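Local coordinates for ornithine carbamoyltransferase, anabolic (Campylobacter jejuni subsp. jejuni, PDB 3TPF), which catalyses the reversible transfer of the carbamoyl group from carbamoyl phosphate to L-ornithine, giving L-citrulline for arginine biosynthesis, at residues L6-S18 with S161-I173. Numbering follows the deposited sequence.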
ATOM      1  N   LEU B   6      -1.428  -9.464  22.832  1.00 37.00           N
ATOM      2  CA  LEU B   6      -0.173 -10.084  22.376  1.00 36.51           C
ATOM      3  C   LEU B   6      -0.202 -11.582  22.464  1.00 37.13           C
ATOM      4  O   LEU B   6       0.587 -12.255  21.839  1.00 39.49           O
ATOM      5  CB  LEU B   6       0.996  -9.586  23.250  1.00 37.44           C
ATOM      6  CG  LEU B   6       1.111  -8.031  23.335  1.00 36.91           C
ATOM      7  CD1 LEU B   6       2.338  -7.549  24.072  1.00 37.23           C
ATOM      8  CD2 LEU B   6       1.114  -7.412  21.959  1.00 36.17           C
ATOM      9  N   THR B   7      -1.012 -12.095  23.371  1.00 37.79           N
ATOM     10  CA  THR B   7      -1.219 -13.530  23.555  1.00 38.32           C
ATOM     11  C   THR B   7      -2.514 -13.820  24.313  1.00 38.16           C
ATOM     12  O   THR B   7      -2.905 -13.077  25.202  1.00 38.71           O
ATOM     13  CB  THR B   7      -0.077 -14.196  24.350  1.00 39.86           C
ATOM     14  OG1 THR B   7      -0.455 -15.550  24.651  1.00 40.82           O
ATOM     15  CG2 THR B   7       0.184 -13.441  25.623  1.00 40.00           C
ATOM     16  N   LEU B   8      -3.138 -14.937  24.020  1.00 38.25           N
ATOM     17  CA  LEU B   8      -4.338 -15.260  24.760  1.00 40.38           C
ATOM     18  C   LEU B   8      -4.074 -15.537  26.245  1.00 41.78           C
ATOM     19  O   LEU B   8      -5.001 -15.611  27.073  1.00 41.97           O
ATOM     20  CB  LEU B   8      -5.027 -16.443  24.105  1.00 42.01           C
ATOM     21  CG  LEU B   8      -5.651 -15.998  22.776  1.00 41.58           C
ATOM     22  CD1 LEU B   8      -6.085 -17.126  21.873  1.00 41.04           C
ATOM     23  CD2 LEU B   8      -6.793 -15.102  23.184  1.00 41.38           C
ATOM     24  N   ARG B   9      -2.804 -15.712  26.578  1.00 42.90           N
ATOM     25  CA  ARG B   9      -2.421 -15.961  27.972  1.00 45.70           C
ATOM     26  C   ARG B   9      -2.939 -14.891  28.876  1.00 46.09           C
ATOM     27  O   ARG B   9      -3.191 -15.139  30.022  1.00 48.84           O
ATOM     28  CB  ARG B   9      -0.921 -15.976  28.139  1.00 47.92           C
ATOM     29  CG  ARG B   9      -0.292 -17.301  27.780  1.00 49.58           C
ATOM     30  CD  ARG B   9       1.200 -17.212  27.842  1.00 51.55           C
ATOM     31  NE  ARG B   9       1.646 -17.134  29.196  1.00 54.25           N
ATOM     32  CZ  ARG B   9       2.880 -17.432  29.582  1.00 57.70           C
ATOM     33  NH1 ARG B   9       3.800 -17.826  28.701  1.00 57.96           N
ATOM     34  NH2 ARG B   9       3.203 -17.342  30.873  1.00 60.26           N
ATOM     35  N   ASP B  10      -3.049 -13.679  28.362  1.00 44.77           N
ATOM     36  CA  ASP B  10      -3.483 -12.534  29.151  1.00 45.66           C
ATOM     37  C   ASP B  10      -4.998 -12.411  29.284  1.00 45.72           C
ATOM     38  O   ASP B  10      -5.487 -11.393  29.745  1.00 46.91           O
ATOM     39  CB  ASP B  10      -2.916 -11.236  28.550  1.00 45.14           C
ATOM     40  CG  ASP B  10      -1.378 -11.164  28.607  1.00 46.71           C
ATOM     41  OD1 ASP B  10      -0.747 -11.700  29.569  1.00 50.30           O
ATOM     42  OD2 ASP B  10      -0.788 -10.534  27.700  1.00 46.72           O
ATOM     43  N   PHE B  11      -5.754 -13.401  28.836  1.00 45.99           N
ATOM     44  CA  PHE B  11      -7.223 -13.305  28.870  1.00 47.24           C
ATOM     45  C   PHE B  11      -7.933 -14.466  29.557  1.00 49.72           C
ATOM     46  O   PHE B  11      -7.349 -15.545  29.749  1.00 53.23           O
ATOM     47  CB  PHE B  11      -7.769 -13.097  27.500  1.00 46.68           C
ATOM     48  CG  PHE B  11      -7.255 -11.854  26.873  1.00 45.92           C
ATOM     49  CD1 PHE B  11      -6.005 -11.849  26.253  1.00 44.45           C
ATOM     50  CD2 PHE B  11      -7.976 -10.673  26.972  1.00 47.75           C
ATOM     51  CE1 PHE B  11      -5.516 -10.727  25.716  1.00 42.78           C
ATOM     52  CE2 PHE B  11      -7.470  -9.511  26.441  1.00 45.55           C
ATOM     53  CZ  PHE B  11      -6.244  -9.556  25.818  1.00 44.36           C
ATOM     54  N   SER B  12      -9.151 -14.182  30.020  1.00 48.90           N
ATOM     55  CA  SER B  12      -9.929 -15.160  30.740  1.00 50.60           C
ATOM     56  C   SER B  12     -10.755 -15.967  29.771  1.00 50.42           C
ATOM     57  O   SER B  12     -11.051 -15.553  28.638  1.00 48.81           O
ATOM     58  CB  SER B  12     -10.861 -14.515  31.729  1.00 52.58           C
ATOM     59  OG  SER B  12     -11.854 -13.737  31.087  1.00 52.23           O
ATOM     60  N   LYS B  13     -11.074 -17.165  30.204  1.00 52.59           N
ATOM     61  CA  LYS B  13     -12.015 -18.033  29.512  1.00 53.17           C
ATOM     62  C   LYS B  13     -13.201 -17.199  29.012  1.00 53.28           C
ATOM     63  O   LYS B  13     -13.605 -17.282  27.870  1.00 52.00           O
ATOM     64  CB  LYS B  13     -12.503 -19.116  30.478  1.00 56.46           C
ATOM     65  CG  LYS B  13     -13.348 -20.183  29.839  1.00 58.62           C
ATOM     66  CD  LYS B  13     -14.062 -21.113  30.806  1.00 64.27           C
ATOM     67  CE  LYS B  13     -14.990 -22.085  30.026  1.00 66.77           C
ATOM     68  NZ  LYS B  13     -15.721 -23.151  30.793  1.00 73.52           N
ATOM     69  N   GLU B  14     -13.760 -16.406  29.910  1.00 55.53           N
ATOM     70  CA  GLU B  14     -14.945 -15.600  29.608  1.00 56.22           C
ATOM     71  C   GLU B  14     -14.650 -14.543  28.536  1.00 52.40           C
ATOM     72  O   GLU B  14     -15.419 -14.322  27.626  1.00 51.88           O
ATOM     73  CB  GLU B  14     -15.442 -14.912  30.861  1.00 60.70           C
ATOM     74  CG  GLU B  14     -16.069 -15.845  31.879  1.00 66.26           C
ATOM     75  CD  GLU B  14     -15.061 -16.596  32.785  1.00 70.48           C
ATOM     76  OE1 GLU B  14     -13.905 -16.101  33.043  1.00 68.93           O
ATOM     77  OE2 GLU B  14     -15.472 -17.704  33.261  1.00 73.82           O
ATOM     78  N   GLU B  15     -13.538 -13.874  28.684  1.00 49.72           N
ATOM     79  CA  GLU B  15     -13.150 -12.929  27.692  1.00 47.52           C
ATOM     80  C   GLU B  15     -13.012 -13.572  26.289  1.00 44.58           C
ATOM     81  O   GLU B  15     -13.434 -12.997  25.304  1.00 43.05           O
ATOM     82  CB  GLU B  15     -11.872 -12.207  28.120  1.00 47.87           C
ATOM     83  CG  GLU B  15     -12.169 -11.150  29.172  1.00 51.20           C
ATOM     84  CD  GLU B  15     -10.934 -10.542  29.811  1.00 52.55           C
ATOM     85  OE1 GLU B  15      -9.961 -11.291  30.096  1.00 54.00           O
ATOM     86  OE2 GLU B  15     -10.945  -9.304  30.022  1.00 53.60           O
ATOM     87  N   ILE B  16     -12.334 -14.702  26.196  1.00 43.30           N
ATOM     88  CA  ILE B  16     -12.050 -15.293  24.875  1.00 41.13           C
ATOM     89  C   ILE B  16     -13.385 -15.730  24.287  1.00 42.45           C
ATOM     90  O   ILE B  16     -13.674 -15.483  23.143  1.00 40.97           O
ATOM     91  CB  ILE B  16     -11.131 -16.511  24.946  1.00 40.53           C
ATOM     92  CG1 ILE B  16      -9.713 -16.060  25.195  1.00 39.47           C
ATOM     93  CG2 ILE B  16     -11.208 -17.336  23.688  1.00 38.48           C
ATOM     94  CD1 ILE B  16      -8.912 -17.033  26.063  1.00 41.26           C
ATOM     95  N   LEU B  17     -14.210 -16.367  25.093  1.00 44.62           N
ATOM     96  CA  LEU B  17     -15.479 -16.857  24.591  1.00 46.74           C
ATOM     97  C   LEU B  17     -16.387 -15.693  24.136  1.00 48.31           C
ATOM     98  O   LEU B  17     -17.177 -15.824  23.188  1.00 50.80           O
ATOM     99  CB  LEU B  17     -16.239 -17.752  25.605  1.00 49.34           C
ATOM    100  CG  LEU B  17     -15.694 -19.183  25.804  1.00 49.38           C
ATOM    101  CD1 LEU B  17     -16.506 -19.903  26.859  1.00 50.91           C
ATOM    102  CD2 LEU B  17     -15.585 -19.966  24.501  1.00 46.61           C
ATOM    103  N   SER B  18     -16.249 -14.547  24.762  1.00 48.55           N
ATOM    104  CA  SER B  18     -17.122 -13.466  24.391  1.00 49.80           C
ATOM    105  C   SER B  18     -16.628 -12.824  23.082  1.00 46.13           C
ATOM    106  O   SER B  18     -17.414 -12.218  22.377  1.00 46.66           O
ATOM    107  CB  SER B  18     -17.221 -12.440  25.508  1.00 52.72           C
ATOM    108  OG  SER B  18     -16.254 -11.458  25.211  1.00 55.73           O
ATOM    109  N   SER B 161      -0.000 -21.531  21.153  1.00 44.92           N
ATOM    110  CA  SER B 161      -1.231 -20.828  21.322  1.00 43.78           C
ATOM    111  C   SER B 161      -2.396 -21.789  21.460  1.00 44.57           C
ATOM    112  O   SER B 161      -3.338 -21.518  22.241  1.00 43.98           O
ATOM    113  CB  SER B 161      -1.468 -19.892  20.166  1.00 43.35           C
ATOM    114  OG  SER B 161      -0.523 -18.847  20.174  1.00 43.90           O
ATOM    115  N   TRP B 162      -2.343 -22.943  20.771  1.00 44.65           N
ATOM    116  CA  TRP B 162      -3.397 -23.981  21.038  1.00 44.70           C
ATOM    117  C   TRP B 162      -3.281 -24.564  22.437  1.00 45.28           C
ATOM    118  O   TRP B 162      -4.277 -24.797  23.116  1.00 45.08           O
ATOM    119  CB  TRP B 162      -3.500 -25.063  19.972  1.00 45.16           C
ATOM    120  CG  TRP B 162      -4.673 -24.754  19.026  1.00 43.81           C
ATOM    121  CD1 TRP B 162      -4.567 -24.431  17.743  1.00 43.36           C
ATOM    122  CD2 TRP B 162      -6.081 -24.640  19.347  1.00 42.93           C
ATOM    123  NE1 TRP B 162      -5.808 -24.105  17.234  1.00 42.20           N
ATOM    124  CE2 TRP B 162      -6.744 -24.253  18.196  1.00 41.71           C
ATOM    125  CE3 TRP B 162      -6.812 -24.821  20.493  1.00 44.66           C
ATOM    126  CZ2 TRP B 162      -8.097 -24.069  18.118  1.00 41.88           C
ATOM    127  CZ3 TRP B 162      -8.176 -24.642  20.431  1.00 44.82           C
ATOM    128  CH2 TRP B 162      -8.803 -24.243  19.244  1.00 43.50           C
ATOM    129  N   LEU B 163      -2.059 -24.736  22.867  1.00 45.89           N
ATOM    130  CA  LEU B 163      -1.839 -25.370  24.166  1.00 48.94           C
ATOM    131  C   LEU B 163      -2.466 -24.493  25.232  1.00 48.54           C
ATOM    132  O   LEU B 163      -3.295 -24.937  26.026  1.00 49.76           O
ATOM    133  CB  LEU B 163      -0.339 -25.609  24.455  1.00 50.69           C
ATOM    134  CG  LEU B 163       0.103 -26.005  25.854  1.00 53.08           C
ATOM    135  CD1 LEU B 163      -0.684 -27.233  26.293  1.00 54.73           C
ATOM    136  CD2 LEU B 163       1.618 -26.233  25.923  1.00 55.07           C
ATOM    137  N   ILE B 164      -2.099 -23.229  25.149  1.00 46.90           N
ATOM    138  CA  ILE B 164      -2.569 -22.171  26.042  1.00 46.20           C
ATOM    139  C   ILE B 164      -4.054 -21.998  26.053  1.00 44.63           C
ATOM    140  O   ILE B 164      -4.662 -21.892  27.107  1.00 45.90           O
ATOM    141  CB  ILE B 164      -2.030 -20.822  25.548  1.00 44.90           C
ATOM    142  CG1 ILE B 164      -0.608 -20.668  26.040  1.00 47.10           C
ATOM    143  CG2 ILE B 164      -2.921 -19.620  25.886  1.00 43.26           C
ATOM    144  CD1 ILE B 164       0.116 -19.576  25.266  1.00 46.87           C
ATOM    145  N   THR B 165      -4.617 -21.880  24.867  1.00 42.22           N
ATOM    146  CA  THR B 165      -6.045 -21.596  24.734  1.00 41.07           C
ATOM    147  C   THR B 165      -6.858 -22.787  25.245  1.00 42.82           C
ATOM    148  O   THR B 165      -7.893 -22.620  25.899  1.00 43.63           O
ATOM    149  CB  THR B 165      -6.451 -21.372  23.286  1.00 38.84           C
ATOM    150  OG1 THR B 165      -5.673 -20.324  22.757  1.00 36.66           O
ATOM    151  CG2 THR B 165      -7.922 -21.046  23.178  1.00 38.36           C
ATOM    152  N   ALA B 166      -6.365 -23.991  24.959  1.00 43.73           N
ATOM    153  CA  ALA B 166      -6.989 -25.225  25.454  1.00 45.73           C
ATOM    154  C   ALA B 166      -7.050 -25.170  26.981  1.00 47.59           C
ATOM    155  O   ALA B 166      -8.060 -25.446  27.630  1.00 48.61           O
ATOM    156  CB  ALA B 166      -6.155 -26.394  24.985  1.00 46.48           C
ATOM    157  N   ALA B 167      -5.927 -24.728  27.499  1.00 48.01           N
ATOM    158  CA  ALA B 167      -5.674 -24.664  28.916  1.00 50.40           C
ATOM    159  C   ALA B 167      -6.643 -23.702  29.590  1.00 50.25           C
ATOM    160  O   ALA B 167      -7.147 -23.987  30.735  1.00 53.38           O
ATOM    161  CB  ALA B 167      -4.231 -24.196  29.178  1.00 50.40           C
ATOM    162  N   ILE B 168      -6.886 -22.582  28.928  1.00 47.13           N
ATOM    163  CA  ILE B 168      -7.743 -21.558  29.515  1.00 47.09           C
ATOM    164  C   ILE B 168      -9.177 -22.004  29.436  1.00 48.19           C
ATOM    165  O   ILE B 168      -9.932 -21.930  30.411  1.00 50.25           O
ATOM    166  CB  ILE B 168      -7.579 -20.179  28.864  1.00 44.54           C
ATOM    167  CG1 ILE B 168      -6.182 -19.613  29.159  1.00 44.41           C
ATOM    168  CG2 ILE B 168      -8.613 -19.227  29.431  1.00 44.40           C
ATOM    169  CD1 ILE B 168      -5.732 -18.417  28.376  1.00 42.15           C
ATOM    170  N   LEU B 169      -9.531 -22.547  28.277  1.00 47.48           N
ATOM    171  CA  LEU B 169     -10.933 -22.781  27.970  1.00 47.92           C
ATOM    172  C   LEU B 169     -11.500 -24.010  28.623  1.00 51.34           C
ATOM    173  O   LEU B 169     -12.714 -24.120  28.802  1.00 52.63           O
ATOM    174  CB  LEU B 169     -11.113 -22.847  26.493  1.00 45.92           C
ATOM    175  CG  LEU B 169     -11.124 -21.508  25.705  1.00 43.31           C
ATOM    176  CD1 LEU B 169     -11.287 -21.932  24.249  1.00 41.42           C
ATOM    177  CD2 LEU B 169     -12.244 -20.531  26.051  1.00 43.36           C
ATOM    178  N   GLY B 170     -10.612 -24.936  28.988  1.00 53.24           N
ATOM    179  CA  GLY B 170     -11.008 -26.227  29.588  1.00 56.50           C
ATOM    180  C   GLY B 170     -11.170 -27.390  28.592  1.00 57.27           C
ATOM    181  O   GLY B 170     -11.827 -28.406  28.871  1.00 60.85           O
ATOM    182  N   PHE B 171     -10.533 -27.256  27.450  1.00 55.05           N
ATOM    183  CA  PHE B 171     -10.649 -28.226  26.385  1.00 55.39           C
ATOM    184  C   PHE B 171      -9.836 -29.439  26.707  1.00 57.68           C
ATOM    185  O   PHE B 171      -8.997 -29.446  27.608  1.00 57.83           O
ATOM    186  CB  PHE B 171     -10.093 -27.671  25.056  1.00 52.98           C
ATOM    187  CG  PHE B 171     -11.008 -26.735  24.333  1.00 50.90           C
ATOM    188  CD1 PHE B 171     -12.145 -26.218  24.940  1.00 51.59           C
ATOM    189  CD2 PHE B 171     -10.701 -26.344  23.036  1.00 48.57           C
ATOM    190  CE1 PHE B 171     -12.950 -25.326  24.259  1.00 50.16           C
ATOM    191  CE2 PHE B 171     -11.527 -25.490  22.351  1.00 46.96           C
ATOM    192  CZ  PHE B 171     -12.656 -24.982  22.959  1.00 47.69           C
ATOM    193  N   GLU B 172     -10.124 -30.485  25.948  1.00 58.97           N
ATOM    194  CA  GLU B 172      -9.367 -31.728  26.069  1.00 61.99           C
ATOM    195  C   GLU B 172      -8.498 -31.725  24.880  1.00 60.71           C
ATOM    196  O   GLU B 172      -8.997 -31.745  23.770  1.00 59.64           O
ATOM    197  CB  GLU B 172     -10.283 -32.928  26.053  1.00 64.44           C
ATOM    198  CG  GLU B 172      -9.555 -34.254  26.050  1.00 67.60           C
ATOM    199  CD  GLU B 172     -10.496 -35.461  26.180  1.00 70.66           C
ATOM    200  OE1 GLU B 172     -11.680 -35.293  26.598  1.00 71.21           O
ATOM    201  OE2 GLU B 172     -10.010 -36.567  25.880  1.00 72.64           O
ATOM    202  N   ILE B 173      -7.201 -31.613  25.094  1.00 61.90           N
ATOM    203  CA  ILE B 173      -6.286 -31.522  23.967  1.00 61.02           C
ATOM    204  C   ILE B 173      -5.140 -32.508  24.031  1.00 63.88           C
ATOM    205  O   ILE B 173      -4.473 -32.651  25.055  1.00 65.73           O
ATOM    206  CB  ILE B 173      -5.725 -30.110  23.808  1.00 59.56           C
ATOM    207  CG1 ILE B 173      -4.890 -30.029  22.525  1.00 59.57           C
ATOM    208  CG2 ILE B 173      -4.914 -29.725  25.013  1.00 60.11           C
ATOM    209  CD1 ILE B 173      -4.435 -28.636  22.162  1.00 58.07           C
TER
HETATM  210  O   HOH W   1      -1.410 -17.142  22.340  1.00 10.27           O
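Lys13 and Leu169 bring the two backbones closest, where the start of helix 13-18 passes the C-terminal end of helix 161-169 with axes 9.9 Å apart and 109° between their directions; the 3-10 turn 8-10 runs beside the same helix nearer Ile164 and Thr165. Ile168 fills the angle between turn and helix. Its CG2, anti to the backbone N, lies against the first turn of helix 13-18 and meets Ile16 CD1 at 4.0 Å, while CD1, on the other branch, points to the backbone carbonyls of Leu8 and Phe11. Leu169 CD2 sits 3.7 Å from Leu17 CG and also touches Ile16 CG2. The extended chain of Lys13 runs over the helix end, passing beside Leu169 O, just before Gly170 turns out of the helix with positive phi and leads into strand 172-173 of the Rossmann-like ornithine domain. The contact thus joins the N-terminal part of the carbamoyl-phosphate domain to the ornithine domain of this transcarbamoylase. Ser12 and Glu15 form a capping box that starts helix 13-18. The side chains of Ile164 and Arg9 cross at about a right angle, with Ile164 CD1 against Arg9 CG and CD; beyond them, the guanidinium reaches Glu186 in a salt bridge and Tyr124 in a hydrogen bond. Between Leu8 N and Ser161 OG, a water bridges the two segments, accepting from the amide at 3.3 Å.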